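PDB 3ISM: CG4930 from Drosophila melanogaster, which inhibits the nuclease endonuclease G by binding to the enzyme and forming a complex with it. Local coordinates for residues S244-A249 against P289-S294; E268-A273 against L309-D314. The protein carries 1 engineered substitution. All coordinates share one frame; numbering follows the deposited sequence.

Interaction 1 (S244-A249 against P289-S294); sequences SVKKIA and PDDYNS
The carboxylate of Asp291 meets Lys246 through one oxygen, OD2, and the end of the lysine chain, from CD to NZ, lies to one side of the carboxylate plane beyond that oxygen. The other flat group close by, the ring of Tyr292, has OD1 of the next residue, Asn293, in its plane at the edge and meets the ring of Tyr280 with the two planes at about 55°. The side chains of Lys246 and Asp291 cross at roughly a right angle. The ammonium nitrogen NZ of Lys246 forms a salt bridge with Asp291 OD2 at 3.4 Å, but the methylene before it is nearer still, Lys246 CE lying 3.2 Å from the same oxygen. The chain is bent at two points, and with the last bend (chi4 70°) CD, CE and NZ all lie round the oxygen instead of NZ alone meeting it end-on. The aspartate comes from the first turn of helix 290-305, just after Pro289 at the N-cap position, and the lysine from helix 238-261. Between these helices runs helix 267-287, whose Tyr280 packs against both Ala249 and Tyr292. Next to Asp291, Asp290 OD1 makes a weak hydrogen bond to Ser71 of the CG8862 chain. With no hydrogen bond between the segments and little surface buried, the attraction is essentially that of opposite charges near the surface, and the start of a helix would probably favour the negative charge of Asp291.

Interaction 2 (E268-A273 against L309-D314); sequences EDQNKA and LDFWRD
Gln270 and Phe311 mark the closest backbone approach, their CA atoms 6.5 Å apart, where the axes of helices 268-273 and 309-314 run in roughly the same direction, crossing at -37° and 10.8 Å from each other. Phe311 fills the gap with its ring. With CG anti to the backbone N (chi1 -169°), the phenyl group reaches across to the other helix and sets its edge against the Gln270 main chain: Gln270 O lies in the ring plane, 3.3 Å from Phe311 CE1. A carbonyl oxygen in this position faces the weakly positive rim of the ring, a favourable if modest electrostatic contact. Two aliphatic carbons pack nearby, both off the ring plane to one side: Gln270 CB 4.1 Å from Phe311 CD1 and, one turn farther along, Ala273 CB 3.9 Å from Phe311 CE1, the methyl coming in obliquely.

Beyond CG the Gln270 chain is extended and slides past the phenylalanine in the opposite direction, leaving its amide perpendicular to the ring. Its oxygen OE1 comes to rest over the start of helix 309-317, 3.8 Å from Asp310 CB and 3.7 Å from Phe311 N. No hydrogen bond joins the segments here, while NE2 makes a weak one to Pro265 O, which is consistent with the amide being turned this way. A polar tie between the two helices does form at Asn271, whose OD1 is hydrogen-bonded to Lys315 NZ.

The phenylalanine is buried where several helices converge: Leu260 of helix 238-261 touches both Phe311 and Ala273, and Val303 of helix 290-305 adds to the apolar surroundings, so helices 267-287 and 309-317 meet over side chains from both of the others.

In the fold
Both contacts lie within the same helical bundle, with their centres 21 Å apart and their segments alternating along the chain. Interaction 1 joins helix 238-261 to helix 290-305 across the intervening helix 267-287; interaction 2 joins that intervening helix directly to helix 309-317. Their chemistry follows their place. In interaction 1 neither touching residue is buried, and a single pair of opposite charges carries the contact. Interaction 2 is partly buried and covers more surface, relying on an aromatic ring, a methyl group and a backbone carbonyl. The two helices of interaction 1 also lend apolar side chains around the phenylalanine of interaction 2.

Interaction 1 (S244-A249 against P289-S294)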
ATOM      1  N   SER C 244      11.487  28.230  18.976  1.00 37.27           N
ATOM      2  CA  SER C 244      11.472  29.134  17.819  1.00 37.44           C
ATOM      3  C   SER C 244      10.055  29.620  17.491  1.00 37.50           C
ATOM      4  O   SER C 244       9.865  30.731  16.990  1.00 37.40           O
ATOM      5  CB  SER C 244      12.103  28.449  16.599  1.00 37.58           C
ATOM      6  OG  SER C 244      12.261  29.347  15.510  1.00 37.68           O
ATOM      7  N   VAL C 245       9.069  28.771  17.774  1.00 37.76           N
ATOM      8  CA  VAL C 245       7.657  29.132  17.664  1.00 37.95           C
ATOM      9  C   VAL C 245       7.254  30.077  18.806  1.00 38.08           C
ATOM     10  O   VAL C 245       6.552  31.065  18.576  1.00 38.07           O
ATOM     11  CB  VAL C 245       6.751  27.866  17.628  1.00 37.97           C
ATOM     12  CG1 VAL C 245       5.310  28.191  18.025  1.00 38.13           C
ATOM     13  CG2 VAL C 245       6.803  27.204  16.248  1.00 37.69           C
ATOM     14  N   LYS C 246       7.718  29.776  20.022  1.00 38.23           N
ATOM     15  CA  LYS C 246       7.447  30.609  21.198  1.00 38.49           C
ATOM     16  C   LYS C 246       8.016  32.019  21.049  1.00 38.63           C
ATOM     17  O   LYS C 246       7.380  32.994  21.448  1.00 38.69           O
ATOM     18  CB  LYS C 246       8.015  29.976  22.472  1.00 38.42           C
ATOM     19  CG  LYS C 246       7.344  28.686  22.918  1.00 38.62           C
ATOM     20  CD  LYS C 246       5.853  28.844  23.135  1.00 38.40           C
ATOM     21  CE  LYS C 246       5.229  27.525  23.545  1.00 38.40           C
ATOM     22  NZ  LYS C 246       5.633  27.136  24.928  1.00 38.76           N
ATOM     23  N   LYS C 247       9.213  32.114  20.471  1.00 38.80           N
ATOM     24  CA  LYS C 247       9.909  33.389  20.308  1.00 38.92           C
ATOM     25  C   LYS C 247       9.133  34.365  19.427  1.00 38.86           C
ATOM     26  O   LYS C 247       9.133  35.569  19.680  1.00 38.86           O
ATOM     27  CB  LYS C 247      11.329  33.178  19.761  1.00 38.93           C
ATOM     28  CG  LYS C 247      12.370  32.829  20.825  1.00 38.85           C
ATOM     29  CD  LYS C 247      13.793  32.938  20.268  1.00 39.14           C
ATOM     30  CE  LYS C 247      14.864  32.790  21.355  1.00 39.17           C
ATOM     31  NZ  LYS C 247      15.016  31.387  21.844  1.00 38.60           N
ATOM     32  N   ILE C 248       8.469  33.835  18.409  1.00 38.73           N
ATOM     33  CA  ILE C 248       7.661  34.640  17.505  1.00 38.87           C
ATOM     34  C   ILE C 248       6.259  34.844  18.102  1.00 39.26           C
ATOM     35  O   ILE C 248       5.591  35.848  17.827  1.00 39.50           O
ATOM     36  CB  ILE C 248       7.609  34.002  16.091  1.00 38.81           C
ATOM     37  CG1 ILE C 248       9.038  33.728  15.594  1.00 38.81           C
ATOM     38  CG2 ILE C 248       6.855  34.880  15.108  1.00 38.36           C
ATOM     39  CD1 ILE C 248       9.167  33.464  14.106  1.00 38.04           C
ATOM     40  N   ALA C 249       5.831  33.898  18.939  1.00 39.26           N
ATOM     41  CA  ALA C 249       4.576  34.020  19.676  1.00 39.31           C
ATOM     42  C   ALA C 249       4.661  35.129  20.727  1.00 39.40           C
ATOM     43  O   ALA C 249       3.815  36.026  20.758  1.00 39.37           O
ATOM     44  CB  ALA C 249       4.201  32.692  20.330  1.00 39.15           C
ATOM     45  N   PRO C 289      -2.355  26.017  21.105  1.00 30.92           N
ATOM     46  CA  PRO C 289      -2.991  27.256  21.513  1.00 30.97           C
ATOM     47  C   PRO C 289      -3.109  27.434  23.035  1.00 31.08           C
ATOM     48  O   PRO C 289      -3.820  28.325  23.483  1.00 30.58           O
ATOM     49  CB  PRO C 289      -4.374  27.149  20.870  1.00 30.92           C
ATOM     50  CG  PRO C 289      -4.673  25.667  20.849  1.00 30.75           C
ATOM     51  CD  PRO C 289      -3.342  24.936  20.902  1.00 31.05           C
ATOM     52  N   ASP C 290      -2.409  26.606  23.810  1.00 31.52           N
ATOM     53  CA  ASP C 290      -2.491  26.665  25.279  1.00 32.06           C
ATOM     54  C   ASP C 290      -2.004  27.993  25.898  1.00 32.05           C
ATOM     55  O   ASP C 290      -2.618  28.498  26.849  1.00 32.25           O
ATOM     56  CB  ASP C 290      -1.754  25.481  25.923  1.00 32.10           C
ATOM     57  CG  ASP C 290      -2.133  25.287  27.386  1.00 32.78           C
ATOM     58  OD1 ASP C 290      -3.343  25.133  27.680  1.00 33.07           O
ATOM     59  OD2 ASP C 290      -1.224  25.289  28.243  1.00 32.80           O
ATOM     60  N   ASP C 291      -0.905  28.539  25.372  1.00 31.90           N
ATOM     61  CA  ASP C 291      -0.412  29.861  25.783  1.00 31.78           C
ATOM     62  C   ASP C 291      -1.401  30.948  25.381  1.00 31.63           C
ATOM     63  O   ASP C 291      -1.686  31.872  26.151  1.00 31.43           O
ATOM     64  CB  ASP C 291       0.939  30.168  25.134  1.00 31.89           C
ATOM     65  CG  ASP C 291       2.044  29.228  25.586  1.00 32.92           C
ATOM     66  OD1 ASP C 291       1.784  28.289  26.373  1.00 33.54           O
ATOM     67  OD2 ASP C 291       3.190  29.430  25.139  1.00 34.16           O
ATOM     68  N   TYR C 292      -1.917  30.832  24.162  1.00 31.20           N
ATOM     69  CA  TYR C 292      -2.881  31.780  23.650  1.00 31.33           C
ATOM     70  C   TYR C 292      -4.136  31.798  24.519  1.00 31.68           C
ATOM     71  O   TYR C 292      -4.645  32.868  24.855  1.00 31.74           O
ATOM     72  CB  TYR C 292      -3.252  31.438  22.205  1.00 31.09           C
ATOM     73  CG  TYR C 292      -4.094  32.501  21.561  1.00 30.18           C
ATOM     74  CD1 TYR C 292      -3.510  33.469  20.769  1.00 29.60           C
ATOM     75  CD2 TYR C 292      -5.476  32.550  21.759  1.00 29.10           C
ATOM     76  CE1 TYR C 292      -4.261  34.463  20.189  1.00 30.64           C
ATOM     77  CE2 TYR C 292      -6.245  33.531  21.174  1.00 29.07           C
ATOM     78  CZ  TYR C 292      -5.630  34.493  20.393  1.00 29.90           C
ATOM     79  OH  TYR C 292      -6.371  35.485  19.798  1.00 30.01           O
ATOM     80  N   ASN C 293      -4.619  30.612  24.889  1.00 32.08           N
ATOM     81  CA  ASN C 293      -5.857  30.474  25.660  1.00 32.57           C
ATOM     82  C   ASN C 293      -5.783  31.033  27.080  1.00 32.68           C
ATOM     83  O   ASN C 293      -6.792  31.462  27.638  1.00 32.84           O
ATOM     84  CB  ASN C 293      -6.309  29.011  25.684  1.00 32.80           C
ATOM     85  CG  ASN C 293      -6.852  28.552  24.344  1.00 33.23           C
ATOM     86  OD1 ASN C 293      -7.080  29.366  23.445  1.00 34.01           O
ATOM     87  ND2 ASN C 293      -7.049  27.243  24.198  1.00 32.97           N
ATOM     88  N   SER C 294      -4.586  31.034  27.652  1.00 32.66           N
ATOM     89  CA  SER C 294      -4.369  31.643  28.950  1.00 32.78           C
ATOM     90  C   SER C 294      -4.271  33.162  28.811  1.00 32.45           C
ATOM     91  O   SER C 294      -4.972  33.903  29.507  1.00 32.59           O
ATOM     92  CB  SER C 294      -3.104  31.074  29.595  1.00 32.78           C
ATOM     93  OG  SER C 294      -2.970  29.698  29.278  1.00 33.88           O
TER

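Interaction 2 (E268-A273 against L309-D314)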
ATOM      1  N   GLU C 268      -6.012  53.476  13.819  1.00 36.03           N
ATOM      2  CA  GLU C 268      -4.975  52.813  13.044  1.00 36.25           C
ATOM      3  C   GLU C 268      -4.296  51.699  13.844  1.00 36.31           C
ATOM      4  O   GLU C 268      -4.103  50.594  13.334  1.00 36.36           O
ATOM      5  CB  GLU C 268      -3.938  53.840  12.585  1.00 36.31           C
ATOM      6  CG  GLU C 268      -2.855  53.277  11.686  1.00 36.64           C
ATOM      7  CD  GLU C 268      -1.611  54.138  11.660  1.00 37.00           C
ATOM      8  OE1 GLU C 268      -0.765  53.925  10.768  1.00 37.36           O
ATOM      9  OE2 GLU C 268      -1.476  55.025  12.530  1.00 37.06           O
ATOM     10  N   ASP C 269      -3.949  51.990  15.095  1.00 36.39           N
ATOM     11  CA  ASP C 269      -3.238  51.030  15.946  1.00 36.48           C
ATOM     12  C   ASP C 269      -4.139  49.928  16.516  1.00 36.59           C
ATOM     13  O   ASP C 269      -3.656  48.851  16.877  1.00 36.43           O
ATOM     14  CB  ASP C 269      -2.480  51.751  17.064  1.00 36.41           C
ATOM     15  CG  ASP C 269      -1.244  52.476  16.558  1.00 36.39           C
ATOM     16  OD1 ASP C 269      -1.329  53.168  15.521  1.00 35.81           O
ATOM     17  OD2 ASP C 269      -0.181  52.351  17.203  1.00 36.71           O
ATOM     18  N   GLN C 270      -5.441  50.209  16.598  1.00 36.82           N
ATOM     19  CA  GLN C 270      -6.444  49.197  16.948  1.00 36.83           C
ATOM     20  C   GLN C 270      -6.649  48.219  15.786  1.00 36.99           C
ATOM     21  O   GLN C 270      -6.920  47.034  16.005  1.00 37.06           O
ATOM     22  CB  GLN C 270      -7.777  49.845  17.349  1.00 36.78           C
ATOM     23  CG  GLN C 270      -7.806  50.414  18.774  1.00 36.56           C
ATOM     24  CD  GLN C 270      -9.191  50.955  19.176  1.00 36.55           C
ATOM     25  OE1 GLN C 270     -10.240  50.456  18.734  1.00 35.82           O
ATOM     26  NE2 GLN C 270      -9.188  51.976  20.030  1.00 36.15           N
ATOM     27  N   ASN C 271      -6.524  48.726  14.558  1.00 37.10           N
ATOM     28  CA  ASN C 271      -6.559  47.896  13.353  1.00 37.24           C
ATOM     29  C   ASN C 271      -5.327  47.002  13.215  1.00 37.31           C
ATOM     30  O   ASN C 271      -5.444  45.842  12.824  1.00 37.29           O
ATOM     31  CB  ASN C 271      -6.717  48.760  12.099  1.00 37.25           C
ATOM     32  CG  ASN C 271      -8.121  49.306  11.938  1.00 37.59           C
ATOM     33  OD1 ASN C 271      -9.092  48.694  12.385  1.00 37.99           O
ATOM     34  ND2 ASN C 271      -8.239  50.461  11.289  1.00 37.52           N
ATOM     35  N   LYS C 272      -4.157  47.551  13.549  1.00 37.37           N
ATOM     36  CA  LYS C 272      -2.882  46.828  13.479  1.00 37.42           C
ATOM     37  C   LYS C 272      -2.751  45.755  14.554  1.00 37.45           C
ATOM     38  O   LYS C 272      -2.054  44.754  14.360  1.00 37.51           O
ATOM     39  CB  LYS C 272      -1.699  47.797  13.579  1.00 37.43           C
ATOM     40  CG  LYS C 272      -1.475  48.650  12.335  1.00 37.46           C
ATOM     41  CD  LYS C 272      -0.359  49.662  12.548  1.00 37.53           C
ATOM     42  CE  LYS C 272      -0.228  50.595  11.355  1.00 37.97           C
ATOM     43  NZ  LYS C 272       0.694  51.734  11.628  1.00 38.22           N
ATOM     44  N   ALA C 273      -3.411  45.973  15.691  1.00 37.34           N
ATOM     45  CA  ALA C 273      -3.413  44.999  16.779  1.00 37.27           C
ATOM     46  C   ALA C 273      -4.323  43.826  16.431  1.00 37.15           C
ATOM     47  O   ALA C 273      -3.947  42.665  16.614  1.00 37.22           O
ATOM     48  CB  ALA C 273      -3.847  45.651  18.087  1.00 37.28           C
ATOM     49  N   LEU C 309     -13.639  49.627  24.398  1.00 31.83           N
ATOM     50  CA  LEU C 309     -14.906  49.005  24.015  1.00 31.67           C
ATOM     51  C   LEU C 309     -15.029  48.746  22.523  1.00 31.55           C
ATOM     52  O   LEU C 309     -15.580  47.719  22.117  1.00 31.54           O
ATOM     53  CB  LEU C 309     -16.073  49.884  24.465  1.00 31.77           C
ATOM     54  CG  LEU C 309     -16.870  49.508  25.716  1.00 32.03           C
ATOM     55  CD1 LEU C 309     -15.984  49.229  26.938  1.00 31.55           C
ATOM     56  CD2 LEU C 309     -17.894  50.618  25.995  1.00 31.68           C
ATOM     57  N   ASP C 310     -14.524  49.686  21.722  1.00 31.42           N
ATOM     58  CA  ASP C 310     -14.490  49.555  20.267  1.00 31.19           C
ATOM     59  C   ASP C 310     -13.653  48.352  19.865  1.00 30.92           C
ATOM     60  O   ASP C 310     -14.038  47.595  18.965  1.00 30.78           O
ATOM     61  CB  ASP C 310     -13.908  50.815  19.618  1.00 31.26           C
ATOM     62  CG  ASP C 310     -14.797  52.025  19.786  1.00 31.76           C
ATOM     63  OD1 ASP C 310     -14.258  53.109  20.104  1.00 32.54           O
ATOM     64  OD2 ASP C 310     -16.028  51.896  19.600  1.00 31.69           O
ATOM     65  N   PHE C 311     -12.516  48.181  20.539  1.00 30.49           N
ATOM     66  CA  PHE C 311     -11.643  47.052  20.267  1.00 30.29           C
ATOM     67  C   PHE C 311     -12.332  45.756  20.682  1.00 29.95           C
ATOM     68  O   PHE C 311     -12.343  44.798  19.915  1.00 29.69           O
ATOM     69  CB  PHE C 311     -10.282  47.200  20.959  1.00 30.35           C
ATOM     70  CG  PHE C 311      -9.251  46.190  20.494  1.00 30.76           C
ATOM     71  CD1 PHE C 311      -8.598  46.351  19.275  1.00 30.16           C
ATOM     72  CD2 PHE C 311      -8.934  45.085  21.277  1.00 31.14           C
ATOM     73  CE1 PHE C 311      -7.649  45.426  18.844  1.00 30.21           C
ATOM     74  CE2 PHE C 311      -7.981  44.157  20.853  1.00 31.33           C
ATOM     75  CZ  PHE C 311      -7.338  44.328  19.635  1.00 30.34           C
ATOM     76  N   TRP C 312     -12.935  45.747  21.872  1.00 29.51           N
ATOM     77  CA  TRP C 312     -13.603  44.547  22.375  1.00 28.97           C
ATOM     78  C   TRP C 312     -14.697  44.052  21.421  1.00 28.83           C
ATOM     79  O   TRP C 312     -14.649  42.908  20.959  1.00 28.26           O
ATOM     80  CB  TRP C 312     -14.156  44.768  23.794  1.00 28.67           C
ATOM     81  CG  TRP C 312     -14.985  43.616  24.349  1.00 28.40           C
ATOM     82  CD1 TRP C 312     -16.284  43.675  24.792  1.00 28.15           C
ATOM     83  CD2 TRP C 312     -14.573  42.246  24.512  1.00 28.39           C
ATOM     84  NE1 TRP C 312     -16.697  42.435  25.226  1.00 28.06           N
ATOM     85  CE2 TRP C 312     -15.668  41.541  25.065  1.00 28.27           C
ATOM     86  CE3 TRP C 312     -13.385  41.546  24.253  1.00 28.38           C
ATOM     87  CZ2 TRP C 312     -15.607  40.170  25.355  1.00 27.99           C
ATOM     88  CZ3 TRP C 312     -13.335  40.185  24.538  1.00 28.02           C
ATOM     89  CH2 TRP C 312     -14.439  39.515  25.082  1.00 27.83           C
ATOM     90  N   ARG C 313     -15.647  44.931  21.104  1.00 28.57           N
ATOM     91  CA  ARG C 313     -16.817  44.561  20.305  1.00 28.62           C
ATOM     92  C   ARG C 313     -16.527  44.245  18.833  1.00 28.50           C
ATOM     93  O   ARG C 313     -16.970  43.217  18.334  1.00 28.20           O
ATOM     94  CB  ARG C 313     -17.894  45.644  20.396  1.00 28.70           C
ATOM     95  CG  ARG C 313     -18.421  45.894  21.800  1.00 28.70           C
ATOM     96  CD  ARG C 313     -19.701  46.696  21.749  1.00 29.11           C
ATOM     97  NE  ARG C 313     -19.559  47.906  20.943  1.00 29.34           N
ATOM     98  CZ  ARG C 313     -19.177  49.092  21.412  1.00 29.72           C
ATOM     99  NH1 ARG C 313     -18.883  49.254  22.698  1.00 29.14           N
ATOM    100  NH2 ARG C 313     -19.086  50.125  20.586  1.00 29.77           N
ATOM    101  N   ASP C 314     -15.784  45.122  18.156  1.00 28.72           N
ATOM    102  CA  ASP C 314     -15.575  45.034  16.703  1.00 29.05           C
ATOM    103  C   ASP C 314     -14.404  44.143  16.316  1.00 29.34           C
ATOM    104  O   ASP C 314     -14.307  43.686  15.169  1.00 29.31           O
ATOM    105  CB  ASP C 314     -15.354  46.421  16.093  1.00 29.22           C
ATOM    106  CG  ASP C 314     -16.440  47.414  16.468  1.00 29.50           C
ATOM    107  OD1 ASP C 314     -17.551  46.983  16.842  1.00 29.43           O
ATOM    108  OD2 ASP C 314     -16.172  48.632  16.389  1.00 30.92           O
TER